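Local coordinates for Lin0012 protein (Listeria innocua, PDB 3K17), which probably phosphorylates phosphomevalonate with ATP, as a GHMP-family kinase of the mevalonate route to isopentenyl diphosphate, at residues G170-Y175 / F349-V354; G13-A18 / T33-Y38; V24-T29 / T177-W182; K256-A261 / S272-N277; V224-L229 / S314-G319. One frame throughout, in Å; residues are numbered along the deposited sequence.

Contact 1: G170-Y175 / F349-V354; sequences GGWIAY and FHTGRV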
# COMPACT_ATOMS: atom_id res chain seq x y z
N GLY A 170 -10.05 41.87 13.97
CA GLY A 170 -9.31 43.07 13.58
C GLY A 170 -8.88 43.84 14.83
O GLY A 170 -9.06 43.37 15.95
N GLY A 171 -8.30 45.01 14.62
CA GLY A 171 -7.85 45.83 15.74
C GLY A 171 -6.94 45.12 16.72
O GLY A 171 -6.20 44.20 16.36
N TRP A 172 -7.00 45.56 17.98
CA TRP A 172 -6.20 45.00 19.06
C TRP A 172 -7.12 44.21 19.98
O TRP A 172 -8.21 44.69 20.32
CB TRP A 172 -5.53 46.12 19.87
CG TRP A 172 -4.47 46.89 19.13
CD1 TRP A 172 -4.65 47.75 18.08
CD2 TRP A 172 -3.05 46.81 19.34
NE1 TRP A 172 -3.43 48.21 17.63
CE2 TRP A 172 -2.44 47.64 18.39
CE3 TRP A 172 -2.25 46.11 20.25
CZ2 TRP A 172 -1.05 47.79 18.31
CZ3 TRP A 172 -0.86 46.26 20.17
CH2 TRP A 172 -0.28 47.09 19.20
N ILE A 173 -6.69 43.03 20.40
CA ILE A 173 -7.51 42.21 21.28
C ILE A 173 -6.75 41.48 22.37
O ILE A 173 -5.54 41.23 22.28
CB ILE A 173 -8.29 41.11 20.52
CG1 ILE A 173 -7.31 40.15 19.86
CG2 ILE A 173 -9.21 41.74 19.48
CD1 ILE A 173 -7.94 38.85 19.34
N ALA A 174 -7.49 41.13 23.42
CA ALA A 174 -6.99 40.33 24.51
C ALA A 174 -7.74 39.04 24.23
O ALA A 174 -8.98 39.00 24.29
CB ALA A 174 -7.40 40.91 25.84
N TYR A 175 -7.02 37.98 23.88
CA TYR A 175 -7.65 36.70 23.57
C TYR A 175 -7.43 35.68 24.68
O TYR A 175 -6.30 35.43 25.09
CB TYR A 175 -7.07 36.13 22.27
CG TYR A 175 -7.58 34.75 21.96
CD1 TYR A 175 -8.88 34.55 21.50
CD2 TYR A 175 -6.77 33.62 22.15
CE1 TYR A 175 -9.37 33.27 21.24
CE2 TYR A 175 -7.26 32.33 21.90
CZ TYR A 175 -8.56 32.17 21.44
OH TYR A 175 -9.05 30.91 21.19
N PHE A 349 3.46 49.83 9.61
CA PHE A 349 2.27 49.36 10.29
C PHE A 349 1.20 50.35 10.72
O PHE A 349 1.48 51.49 11.05
CB PHE A 349 2.72 48.59 11.55
CG PHE A 349 1.59 48.25 12.51
CD1 PHE A 349 0.98 47.00 12.48
CD2 PHE A 349 1.15 49.19 13.44
CE1 PHE A 349 -0.06 46.69 13.35
CE2 PHE A 349 0.10 48.89 14.33
CZ PHE A 349 -0.50 47.64 14.28
N HIS A 350 -0.03 49.88 10.67
CA HIS A 350 -1.20 50.58 11.17
C HIS A 350 -2.22 49.45 11.35
O HIS A 350 -2.25 48.49 10.58
CB HIS A 350 -1.69 51.78 10.30
CG HIS A 350 -2.07 51.46 8.89
ND1 HIS A 350 -1.19 51.56 7.84
CD2 HIS A 350 -3.27 51.13 8.34
CE1 HIS A 350 -1.82 51.33 6.71
NE2 HIS A 350 -3.08 51.06 6.98
N THR A 351 -2.99 49.53 12.43
CA THR A 351 -3.95 48.50 12.77
C THR A 351 -4.81 47.97 11.63
O THR A 351 -5.46 48.74 10.93
CB THR A 351 -4.87 48.98 13.91
OG1 THR A 351 -4.07 49.58 14.94
CG2 THR A 351 -5.63 47.81 14.51
N GLY A 352 -4.82 46.65 11.46
CA GLY A 352 -5.62 46.06 10.40
C GLY A 352 -7.10 45.95 10.76
O GLY A 352 -7.45 45.80 11.93
N ARG A 353 -7.97 46.04 9.76
CA ARG A 353 -9.41 45.94 9.97
C ARG A 353 -10.04 45.12 8.85
O ARG A 353 -9.67 45.27 7.69
CB ARG A 353 -10.07 47.32 9.97
CG ARG A 353 -9.41 48.37 10.85
CD ARG A 353 -9.59 48.10 12.33
NE ARG A 353 -9.25 49.28 13.11
CZ ARG A 353 -9.26 49.33 14.44
NH1 ARG A 353 -9.61 48.26 15.13
NH2 ARG A 353 -8.94 50.46 15.06
N VAL A 354 -11.00 44.28 9.21
CA VAL A 354 -11.70 43.47 8.23
C VAL A 354 -12.53 44.40 7.34
O VAL A 354 -13.22 45.29 7.82
CB VAL A 354 -12.64 42.45 8.91
CG1 VAL A 354 -13.47 41.71 7.86
CG2 VAL A 354 -11.82 41.46 9.73
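Thr351 reaches Gly171 and Trp172 with the two ends of its short side chain, and tracing it outward from the backbone gives the layout of the contact. Its CB lies 4.1 Å from Trp172 NE1 and marks the point where the branches part. One branch, OG1, receives the indole N-H, with Trp172 NE1 to Thr351 OG1 at 3.1 Å. The oxygen sits at the ring edge, just 12° out of the indole plane. The angle of 146° at the hydrogen nevertheless shows a bent bond. That hydroxyl is also hydrogen-bonded to Glu210, so it is tied to a second partner. The other branch, CG2, stands anti to the backbone N and closes to 3.2 Å on Gly171 CA. CG2 also lies over the middle of one face of the Arg353 guanidinium, 3.9 Å above its plane; the two neighbours lie on the same general side of the methyl.

Arg353 bends at its second torsion (chi2 -71°), which brings NH1 to 3.1 Å from Gly171 CA. The backbones are joined by a nearly straight bond, Gly171 N to Gly352 O at 2.9 Å. Farther along the indole, Trp172 CZ2 meets Phe349 CZ at 4.1 Å, and both rings also stand edge-to-face with Phe215.

Gly170, the first residue past helix 162-169, has a positive phi, and strand 172-176 starts two residues later. The loop before the C-terminal strand 355-357 therefore docks at a helix-to-strand junction on the mixed sheet of the GHMP kinase fold.

Contact 2: G13-A18 / T33-Y38; sequences GKLYVA and TAVNRY
Gly13 and Leu15 pair with the 33-38 segment through four backbone hydrogen bonds. Leu15 and Thr33 form an antiparallel hydrogen-bonded pair closed in both directions: Leu15 N to Thr33 O is 3.0 Å and Thr33 N to Leu15 O is 3.1 Å. Gly13 is gripped at both of its polar atoms. Its N gives to Arg37 O at 2.8 Å, beyond the corner that the chain turns at Asn36, while its O accepts from Val35 N, which approaches 46° out of the carbonyl plane. The axes of strands 13-18 and 33-35 run 141° apart and come within 4.4 Å.

Weaker C-H contacts flank the non-hydrogen-bonded pair Lys14 and Ala34. Ala34 CA lies 3.1 Å from Gly13 O, and Lys14 CA makes a longer C-H...O contact, 3.6 Å, with Thr33 O.

Apolar contacts gather on the face that carries Leu15, Thr33 and Val35. Leu15 CD1 meets Val35 CG1 at 3.5 Å, the two side chains crossing at about a right angle. Thr33 sets OG1 anti to its own nitrogen (chi1 179°), where it donates to Ala34 O; this leaves CG2 to meet Val17 CG2 at 4.0 Å. A classic beta bulge follows at once, with Val17 and Ala18 both set against Ile31.

The contact joins the hairpin of strands 7-18 and 29-35 and, past the corner at Asn36, the start of strand 37-45. On the side of Lys14 and Ala34 lies helix 162-169, reached through Ser166, whereas Leu15 and Val17 pack on Ile323 of strand 321-326, which belongs to the four-stranded antiparallel sheet.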
# COMPACT_ATOMS: atom_id res chain seq x y z
N GLY A 13 -3.75 40.35 8.53
CA GLY A 13 -2.85 39.37 9.10
C GLY A 13 -2.80 39.64 10.60
O GLY A 13 -3.42 40.59 11.07
N LYS A 14 -2.05 38.84 11.34
CA LYS A 14 -1.98 39.00 12.79
C LYS A 14 -0.57 38.95 13.34
O LYS A 14 0.34 38.40 12.71
CB LYS A 14 -2.80 37.91 13.48
CG LYS A 14 -2.18 36.50 13.32
CD LYS A 14 -1.24 36.13 14.49
CE LYS A 14 -0.21 35.07 14.11
NZ LYS A 14 0.90 35.67 13.28
N LEU A 15 -0.40 39.51 14.53
CA LEU A 15 0.87 39.52 15.22
C LEU A 15 0.63 39.39 16.71
O LEU A 15 -0.09 40.20 17.30
CB LEU A 15 1.62 40.83 14.95
CG LEU A 15 2.40 40.93 13.64
CD1 LEU A 15 2.97 42.33 13.48
CD2 LEU A 15 3.52 39.88 13.63
N TYR A 16 1.21 38.36 17.32
CA TYR A 16 1.09 38.19 18.76
C TYR A 16 1.93 39.32 19.34
O TYR A 16 2.99 39.66 18.81
CB TYR A 16 1.68 36.85 19.19
CG TYR A 16 0.67 35.73 19.19
CD1 TYR A 16 -0.20 35.54 20.27
CD2 TYR A 16 0.54 34.88 18.09
CE1 TYR A 16 -1.16 34.55 20.26
CE2 TYR A 16 -0.42 33.87 18.07
CZ TYR A 16 -1.27 33.72 19.16
OH TYR A 16 -2.24 32.74 19.15
N VAL A 17 1.45 39.90 20.44
CA VAL A 17 2.17 40.99 21.08
C VAL A 17 2.74 40.52 22.42
O VAL A 17 3.82 40.94 22.82
CB VAL A 17 1.26 42.21 21.31
CG1 VAL A 17 2.02 43.30 22.07
CG2 VAL A 17 0.76 42.75 19.98
N ALA A 18 2.00 39.64 23.09
CA ALA A 18 2.41 39.10 24.38
C ALA A 18 1.60 37.85 24.73
O ALA A 18 0.48 37.68 24.26
CB ALA A 18 2.21 40.16 25.47
N THR A 33 -2.58 42.01 17.68
CA THR A 33 -3.04 43.10 16.86
C THR A 33 -3.09 42.59 15.43
O THR A 33 -2.25 41.79 15.01
CB THR A 33 -2.12 44.34 16.91
OG1 THR A 33 -2.66 45.35 16.04
CG2 THR A 33 -0.72 44.00 16.43
N ALA A 34 -4.10 43.03 14.69
CA ALA A 34 -4.22 42.66 13.29
C ALA A 34 -3.32 43.67 12.57
O ALA A 34 -3.05 44.75 13.12
CB ALA A 34 -5.66 42.79 12.82
N VAL A 35 -2.84 43.34 11.38
CA VAL A 35 -1.96 44.25 10.65
C VAL A 35 -2.56 44.70 9.32
O VAL A 35 -3.47 44.06 8.78
CB VAL A 35 -0.56 43.62 10.39
CG1 VAL A 35 0.02 43.07 11.69
CG2 VAL A 35 -0.68 42.50 9.37
N ASN A 36 -2.04 45.80 8.80
CA ASN A 36 -2.48 46.38 7.55
C ASN A 36 -1.99 45.64 6.29
O ASN A 36 -1.61 46.26 5.30
CB ASN A 36 -2.05 47.85 7.50
CG ASN A 36 -0.55 48.02 7.68
OD1 ASN A 36 0.05 47.44 8.59
ND2 ASN A 36 0.06 48.82 6.82
N ARG A 37 -2.00 44.31 6.34
CA ARG A 37 -1.59 43.46 5.21
C ARG A 37 -2.67 42.40 5.17
O ARG A 37 -2.98 41.78 6.19
CB ARG A 37 -0.19 42.89 5.46
CG ARG A 37 0.86 44.01 5.44
CD ARG A 37 2.22 43.62 5.98
NE ARG A 37 3.00 44.83 6.23
CZ ARG A 37 3.55 45.59 5.28
NH1 ARG A 37 3.44 45.25 4.00
NH2 ARG A 37 4.15 46.72 5.61
N TYR A 38 -3.24 42.20 3.99
CA TYR A 38 -4.38 41.32 3.86
C TYR A 38 -4.37 40.13 2.91
O TYR A 38 -3.58 40.04 1.96
CB TYR A 38 -5.59 42.17 3.47
CG TYR A 38 -5.87 43.33 4.40
CD1 TYR A 38 -6.84 43.22 5.40
CD2 TYR A 38 -5.12 44.51 4.33
CE1 TYR A 38 -7.05 44.23 6.30
CE2 TYR A 38 -5.32 45.55 5.25
CZ TYR A 38 -6.30 45.39 6.23
OH TYR A 38 -6.53 46.38 7.15

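Contact 3: V24-T29 / T177-W182; sequences VESGHT and TFDQEW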
# COMPACT_ATOMS: atom_id res chain seq x y z
N VAL A 24 -1.48 28.69 24.49
CA VAL A 24 -2.02 27.42 24.02
C VAL A 24 -2.79 26.74 25.15
O VAL A 24 -3.67 25.93 24.92
CB VAL A 24 -0.91 26.45 23.50
CG1 VAL A 24 -0.06 27.16 22.46
CG2 VAL A 24 -0.05 25.96 24.65
N GLU A 25 -2.44 27.09 26.39
CA GLU A 25 -3.11 26.52 27.56
C GLU A 25 -4.50 27.13 27.70
O GLU A 25 -4.68 28.34 27.54
CB GLU A 25 -2.30 26.79 28.83
CG GLU A 25 -0.89 26.20 28.85
CD GLU A 25 -0.87 24.71 28.60
OE1 GLU A 25 -1.87 24.03 28.91
OE2 GLU A 25 0.17 24.20 28.13
N SER A 26 -5.48 26.28 28.00
CA SER A 26 -6.86 26.73 28.15
C SER A 26 -6.96 27.86 29.17
O SER A 26 -6.24 27.89 30.16
CB SER A 26 -7.74 25.56 28.60
OG SER A 26 -7.70 24.50 27.66
N GLY A 27 -7.87 28.80 28.92
CA GLY A 27 -8.06 29.90 29.85
C GLY A 27 -6.93 30.90 29.94
O GLY A 27 -7.03 31.87 30.69
N HIS A 28 -5.84 30.68 29.20
CA HIS A 28 -4.74 31.63 29.25
C HIS A 28 -4.97 32.75 28.24
O HIS A 28 -5.68 32.57 27.24
CB HIS A 28 -3.41 30.93 29.01
CG HIS A 28 -2.91 30.18 30.20
ND1 HIS A 28 -3.59 29.12 30.76
CD2 HIS A 28 -1.79 30.35 30.95
CE1 HIS A 28 -2.92 28.67 31.80
NE2 HIS A 28 -1.82 29.39 31.94
N THR A 29 -4.38 33.91 28.50
CA THR A 29 -4.60 35.06 27.64
C THR A 29 -3.39 35.63 26.91
O THR A 29 -2.27 35.65 27.43
CB THR A 29 -5.26 36.20 28.45
OG1 THR A 29 -6.42 35.70 29.13
CG2 THR A 29 -5.68 37.34 27.54
N THR A 177 -7.96 31.83 25.51
CA THR A 177 -8.18 30.50 24.95
C THR A 177 -9.32 29.71 25.58
O THR A 177 -9.41 29.58 26.80
CB THR A 177 -6.89 29.67 25.03
OG1 THR A 177 -5.79 30.46 24.55
CG2 THR A 177 -7.02 28.40 24.19
N PHE A 178 -10.17 29.16 24.72
CA PHE A 178 -11.30 28.35 25.16
C PHE A 178 -10.78 27.04 25.73
O PHE A 178 -9.59 26.72 25.61
CB PHE A 178 -12.23 28.07 23.97
CG PHE A 178 -11.54 27.42 22.80
CD1 PHE A 178 -11.28 26.05 22.80
CD2 PHE A 178 -11.16 28.17 21.69
CE1 PHE A 178 -10.64 25.44 21.70
CE2 PHE A 178 -10.53 27.57 20.60
CZ PHE A 178 -10.27 26.21 20.60
N ASP A 179 -11.66 26.27 26.37
CA ASP A 179 -11.28 25.00 26.96
C ASP A 179 -11.02 23.98 25.85
O ASP A 179 -11.95 23.35 25.35
CB ASP A 179 -12.39 24.49 27.88
CG ASP A 179 -11.94 23.34 28.76
OD1 ASP A 179 -11.14 22.50 28.28
OD2 ASP A 179 -12.38 23.27 29.92
N GLN A 180 -9.75 23.83 25.50
CA GLN A 180 -9.30 22.93 24.44
C GLN A 180 -9.78 21.49 24.57
O GLN A 180 -10.33 20.92 23.61
CB GLN A 180 -7.77 22.94 24.40
CG GLN A 180 -7.16 24.30 24.07
CD GLN A 180 -6.73 24.41 22.62
OE1 GLN A 180 -7.48 24.07 21.72
NE2 GLN A 180 -5.51 24.89 22.40
N GLU A 181 -9.57 20.90 25.74
CA GLU A 181 -9.97 19.52 25.99
C GLU A 181 -11.49 19.38 25.89
O GLU A 181 -12.00 18.38 25.39
CB GLU A 181 -9.48 19.11 27.38
CG GLU A 181 -9.16 17.64 27.51
CD GLU A 181 -8.73 17.27 28.92
OE1 GLU A 181 -9.54 17.46 29.86
OE2 GLU A 181 -7.59 16.78 29.08
N TRP A 182 -12.19 20.40 26.37
CA TRP A 182 -13.65 20.41 26.34
C TRP A 182 -14.12 20.29 24.89
O TRP A 182 -15.04 19.54 24.58
CB TRP A 182 -14.16 21.71 26.96
CG TRP A 182 -15.65 21.82 27.06
CD1 TRP A 182 -16.44 21.41 28.09
CD2 TRP A 182 -16.53 22.42 26.10
NE1 TRP A 182 -17.75 21.72 27.84
CE2 TRP A 182 -17.84 22.34 26.62
CE3 TRP A 182 -16.33 23.02 24.85
CZ2 TRP A 182 -18.95 22.84 25.94
CZ3 TRP A 182 -17.44 23.52 24.17
CH2 TRP A 182 -18.73 23.43 24.72
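The amide of Gln180 meets Val24 edge-on: NE2 donates to Val24 O over 3.3 Å, the oxygen lies 3° from the amide plane, and the N-H arrives on a carbonyl lone pair at a nearly straight 175°. NE2 has a second acceptor in Gly159 O. The His28 ring takes Glu25 CB on one face, offset toward the rim, and holds Ser26 at its edge, where ND1 donates in the ring plane to Ser26 O. This bond braces the type II turn from Glu25 to His28. The Asp179 carboxylate is instead approached from above its plane by Trp182 N, the capping bond of an N-cap residue.

Ser26 works beside that cap. Its OG sits beside its own backbone N, anti to the carbonyl carbon (chi1 -59°), and there accepts from Gln180 N at 3.1 Å, so the first turn is gripped from the neighbouring loop too. Thr177 closes the other end with its backbone: Thr177 O takes Gly27 N at 2.7 Å, and Thr177 N gives to His28 O at 3.0 Å. Its hydroxyl is hydrogen-bonded to Val23 O.

The contact lies at the surface between the loop joining strands 7-18 and 29-35 and the start of helix 180-187. Helix 241-264 packs on the loop, Tyr244 against Val24 and Leu248 against Glu25 and His28, while Phe178 stands edge-to-face with Trp200.

Contact 4: K256-A261 / S272-N277; sequences KQIIQA and SSIKEN
Ser273, Ile258 and Gln257 bury the most surface between these two helices. Ser273 is the small residue at the point of closest backbone approach, its CA 5.8 Å from that of Ile258. Its CB rests 4.0 Å from Ile258 CB. The hydroxyl is turned to the side of its own backbone nitrogen (chi1 -61°), where it is hydrogen-bonded to Leu269 O one turn earlier; that bond satisfies a buried polar group and leaves OG to lie 3.7 Å from Gln257 CB as a packing neighbour.

Ile258 covers one side of this point. Its CG1 branch is anti to the nitrogen (chi1 -164°) and extends the chain until CD1 reaches Ile274 CD1 at 3.8 Å, an oblique meeting of two methyl ends. Ile274 starts out at an angle to the facing helix; its CG1 lies beside the backbone N and the chain then bends at chi2, which carries the terminal carbon back into the interface.

Gln257 spans the other side with an extended chain, its amide end coming close to the Glu276 carboxylate. The two chains cross at about a right angle. Glu276 forms a salt bridge with Arg250, which lies farther back along the helix that carries Gln257.

The local axes pass 9.6 Å apart at 154°, so helices 241-264 and 267-288, joined by a short connection, form an antiparallel helical hairpin in the C-terminal part of the GHMP kinase fold.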
# COMPACT_ATOMS: atom_id res chain seq x y z
N LYS A 256 -1.70 40.03 33.11
CA LYS A 256 -2.58 40.83 33.94
C LYS A 256 -2.10 42.28 33.90
O LYS A 256 -2.89 43.21 33.73
CB LYS A 256 -2.56 40.31 35.38
CG LYS A 256 -3.59 40.95 36.30
CD LYS A 256 -3.67 40.20 37.63
CE LYS A 256 -4.12 38.75 37.43
NZ LYS A 256 -5.46 38.65 36.79
N GLN A 257 -0.78 42.46 34.04
CA GLN A 257 -0.17 43.79 34.01
C GLN A 257 -0.36 44.50 32.68
O GLN A 257 -0.83 45.64 32.62
CB GLN A 257 1.34 43.67 34.28
CG GLN A 257 1.72 43.40 35.72
CD GLN A 257 3.19 43.03 35.86
OE1 GLN A 257 4.06 43.67 35.26
NE2 GLN A 257 3.47 42.01 36.66
N ILE A 258 -0.01 43.81 31.60
CA ILE A 258 -0.13 44.41 30.28
C ILE A 258 -1.59 44.77 29.97
O ILE A 258 -1.86 45.79 29.34
CB ILE A 258 0.47 43.47 29.19
CG1 ILE A 258 0.69 44.25 27.90
CG2 ILE A 258 -0.45 42.28 28.94
CD1 ILE A 258 1.61 43.54 26.90
N ILE A 259 -2.54 43.94 30.41
CA ILE A 259 -3.94 44.26 30.17
C ILE A 259 -4.29 45.55 30.92
O ILE A 259 -5.02 46.40 30.43
CB ILE A 259 -4.88 43.11 30.62
CG1 ILE A 259 -4.78 41.94 29.63
CG2 ILE A 259 -6.33 43.59 30.69
CD1 ILE A 259 -5.64 40.76 29.98
N GLN A 260 -3.73 45.68 32.13
CA GLN A 260 -3.95 46.88 32.94
C GLN A 260 -3.38 48.06 32.16
O GLN A 260 -4.02 49.10 32.01
CB GLN A 260 -3.21 46.74 34.27
CG GLN A 260 -3.33 47.94 35.21
CD GLN A 260 -2.47 47.77 36.44
OE1 GLN A 260 -2.48 46.72 37.08
NE2 GLN A 260 -1.72 48.81 36.79
N ALA A 261 -2.16 47.89 31.65
CA ALA A 261 -1.49 48.93 30.88
C ALA A 261 -2.34 49.41 29.71
O ALA A 261 -2.39 50.61 29.42
CB ALA A 261 -0.14 48.42 30.36
N SER A 272 7.73 47.91 30.49
CA SER A 272 8.26 46.95 31.44
C SER A 272 7.64 45.56 31.26
O SER A 272 8.31 44.56 31.44
CB SER A 272 8.05 47.45 32.87
OG SER A 272 6.71 47.84 33.10
N SER A 273 6.36 45.51 30.91
CA SER A 273 5.68 44.23 30.71
C SER A 273 6.27 43.49 29.51
O SER A 273 6.48 42.28 29.55
CB SER A 273 4.18 44.43 30.49
OG SER A 273 3.58 45.04 31.61
N ILE A 274 6.53 44.23 28.44
CA ILE A 274 7.10 43.63 27.24
C ILE A 274 8.50 43.09 27.55
O ILE A 274 8.86 41.98 27.15
CB ILE A 274 7.17 44.67 26.10
CG1 ILE A 274 5.75 45.04 25.65
CG2 ILE A 274 7.96 44.11 24.93
CD1 ILE A 274 4.94 43.87 25.11
N LYS A 275 9.29 43.88 28.29
CA LYS A 275 10.64 43.45 28.64
C LYS A 275 10.58 42.16 29.43
O LYS A 275 11.36 41.23 29.19
CB LYS A 275 11.35 44.52 29.49
CG LYS A 275 11.50 45.87 28.83
CD LYS A 275 12.39 46.77 29.69
CE LYS A 275 12.17 48.24 29.40
NZ LYS A 275 12.42 48.55 27.97
N GLU A 276 9.65 42.09 30.38
CA GLU A 276 9.49 40.89 31.20
C GLU A 276 9.02 39.71 30.36
O GLU A 276 9.52 38.59 30.52
CB GLU A 276 8.50 41.13 32.33
CG GLU A 276 8.91 42.22 33.32
CD GLU A 276 8.00 42.26 34.53
OE1 GLU A 276 7.97 41.26 35.27
OE2 GLU A 276 7.33 43.29 34.75
N ASN A 277 8.06 39.94 29.46
CA ASN A 277 7.57 38.86 28.62
C ASN A 277 8.75 38.34 27.80
O ASN A 277 8.96 37.14 27.69
CB ASN A 277 6.47 39.35 27.67
CG ASN A 277 5.60 38.21 27.15
OD1 ASN A 277 5.99 37.05 27.17
ND2 ASN A 277 4.41 38.55 26.67

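Contact 5: V224-L229 / S314-G319; sequences VSTGKL and SGSGGG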
# COMPACT_ATOMS: atom_id res chain seq x y z
N VAL A 224 9.93 30.38 9.60
CA VAL A 224 9.95 29.46 10.72
C VAL A 224 9.10 28.23 10.51
O VAL A 224 7.93 28.33 10.13
CB VAL A 224 9.48 30.15 12.02
CG1 VAL A 224 9.45 29.13 13.16
CG2 VAL A 224 10.41 31.29 12.36
N SER A 225 9.70 27.07 10.75
CA SER A 225 9.00 25.81 10.64
C SER A 225 8.44 25.60 12.05
O SER A 225 9.00 24.85 12.85
CB SER A 225 9.97 24.68 10.28
OG SER A 225 11.07 24.64 11.18
N THR A 226 7.36 26.31 12.34
CA THR A 226 6.71 26.27 13.64
C THR A 226 6.68 24.89 14.29
O THR A 226 7.04 24.74 15.46
CB THR A 226 5.26 26.77 13.55
OG1 THR A 226 5.25 28.08 12.97
CG2 THR A 226 4.61 26.82 14.92
N GLY A 227 6.26 23.89 13.52
CA GLY A 227 6.17 22.54 14.03
C GLY A 227 7.31 22.17 14.96
O GLY A 227 7.09 21.80 16.11
N LYS A 228 8.53 22.28 14.45
CA LYS A 228 9.72 21.94 15.23
C LYS A 228 9.74 22.61 16.60
O LYS A 228 9.99 21.95 17.61
CB LYS A 228 10.97 22.32 14.45
CG LYS A 228 12.20 21.51 14.84
CD LYS A 228 13.47 22.17 14.34
CE LYS A 228 13.76 23.45 15.11
NZ LYS A 228 15.01 24.12 14.65
N LEU A 229 9.49 23.92 16.64
CA LEU A 229 9.49 24.66 17.89
C LEU A 229 8.37 24.27 18.84
O LEU A 229 8.59 24.06 20.02
CB LEU A 229 9.44 26.17 17.63
CG LEU A 229 10.75 26.82 17.19
CD1 LEU A 229 11.16 26.28 15.82
CD2 LEU A 229 10.57 28.33 17.14
N SER A 314 7.63 38.02 17.92
CA SER A 314 6.18 37.94 17.85
C SER A 314 5.78 36.56 17.36
O SER A 314 6.09 36.17 16.23
CB SER A 314 5.62 39.01 16.90
OG SER A 314 4.23 38.80 16.70
N GLY A 315 5.09 35.81 18.21
CA GLY A 315 4.68 34.48 17.84
C GLY A 315 5.61 33.41 18.37
O GLY A 315 6.05 33.43 19.52
N SER A 316 5.94 32.46 17.50
CA SER A 316 6.80 31.35 17.86
C SER A 316 8.26 31.74 18.03
O SER A 316 9.01 31.04 18.70
CB SER A 316 6.71 30.27 16.78
OG SER A 316 7.31 30.73 15.58
N GLY A 317 8.66 32.86 17.45
CA GLY A 317 10.05 33.24 17.53
C GLY A 317 10.81 32.32 16.59
O GLY A 317 10.19 31.66 15.75
N GLY A 318 12.13 32.24 16.71
CA GLY A 318 12.89 31.38 15.83
C GLY A 318 13.05 32.01 14.46
O GLY A 318 13.75 31.48 13.59
N GLY A 319 12.40 33.15 14.27
CA GLY A 319 12.44 33.85 13.00
C GLY A 319 11.19 34.71 12.87
O GLY A 319 10.71 35.25 13.87
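Val224 and Leu229 press their methyls onto the backbone of the glycine-rich loop 314-319, whose Gly-Ser-Gly-Gly-Gly sequence probably corresponds to the glycine-rich third motif of GHMP kinases. Val224 comes from the loop just before helix 226-239, Leu229 from its first turn, and no hydrogen bond links the two segments, so the contact is one of shape.

Val224 spreads its two methyls along the loop. CG1, anti to the backbone N (chi1 177°), meets Ser316 OG at 3.6 Å. CG2, turned to the side of the nitrogen, goes to the far end of the loop and lies 3.3 Å from Gly319 N and equally 3.3 Å from Gly319 CA, a carbon pair tighter than normal van der Waals contact. Leu229 reaches the loop with a single methyl: its CD2 lies 3.5 Å from Ser316 O and 3.6 Å from Gly317 O. Leu229 CD2 is also 4.0 Å from Gly318 CA. The methyls thus come right up to main-chain atoms where the glycines carry no side chain, and the positive phi values of Gly317, Gly318 and Gly319 shape the bend.

Around the contact, Tyr21 OH is hydrogen-bonded to Ser316 O, and Tyr21 also packs on Leu229. Lys228 makes a long, weak ion pair with Glu239 of a second subunit. Ser316 itself is braced within the loop: a chi1 of 69° sets OG between the backbone N and the carbonyl carbon, from where it donates to Gly317 O at 3.0 Å.

How the contacts relate
Contacts 1 and 2, centres 6 Å apart, share neighbouring strands of the mixed sheet; Gly171 O lies 2.9 Å from Ala34 N and Arg353 N 3.0 Å from Tyr38 OH, both probable hydrogen bonds. Contact 2 also reaches outward. Tyr16 O sits 2.6 Å from Ser314 OG of contact 5, and Ala18 CB is 3.7 Å from Ile258 CD1 of contact 4. Contact 3 continues from contact 1 along the chain and touches it where Tyr175 O meets Thr29 CG2. Contacts 4 and 5 do not touch, their nearest atoms being about 8 Å apart. The sequences at 13-18 and 314-319 resemble parts of conserved GHMP motifs, so contacts 2 and 5 probably border the active-site cleft.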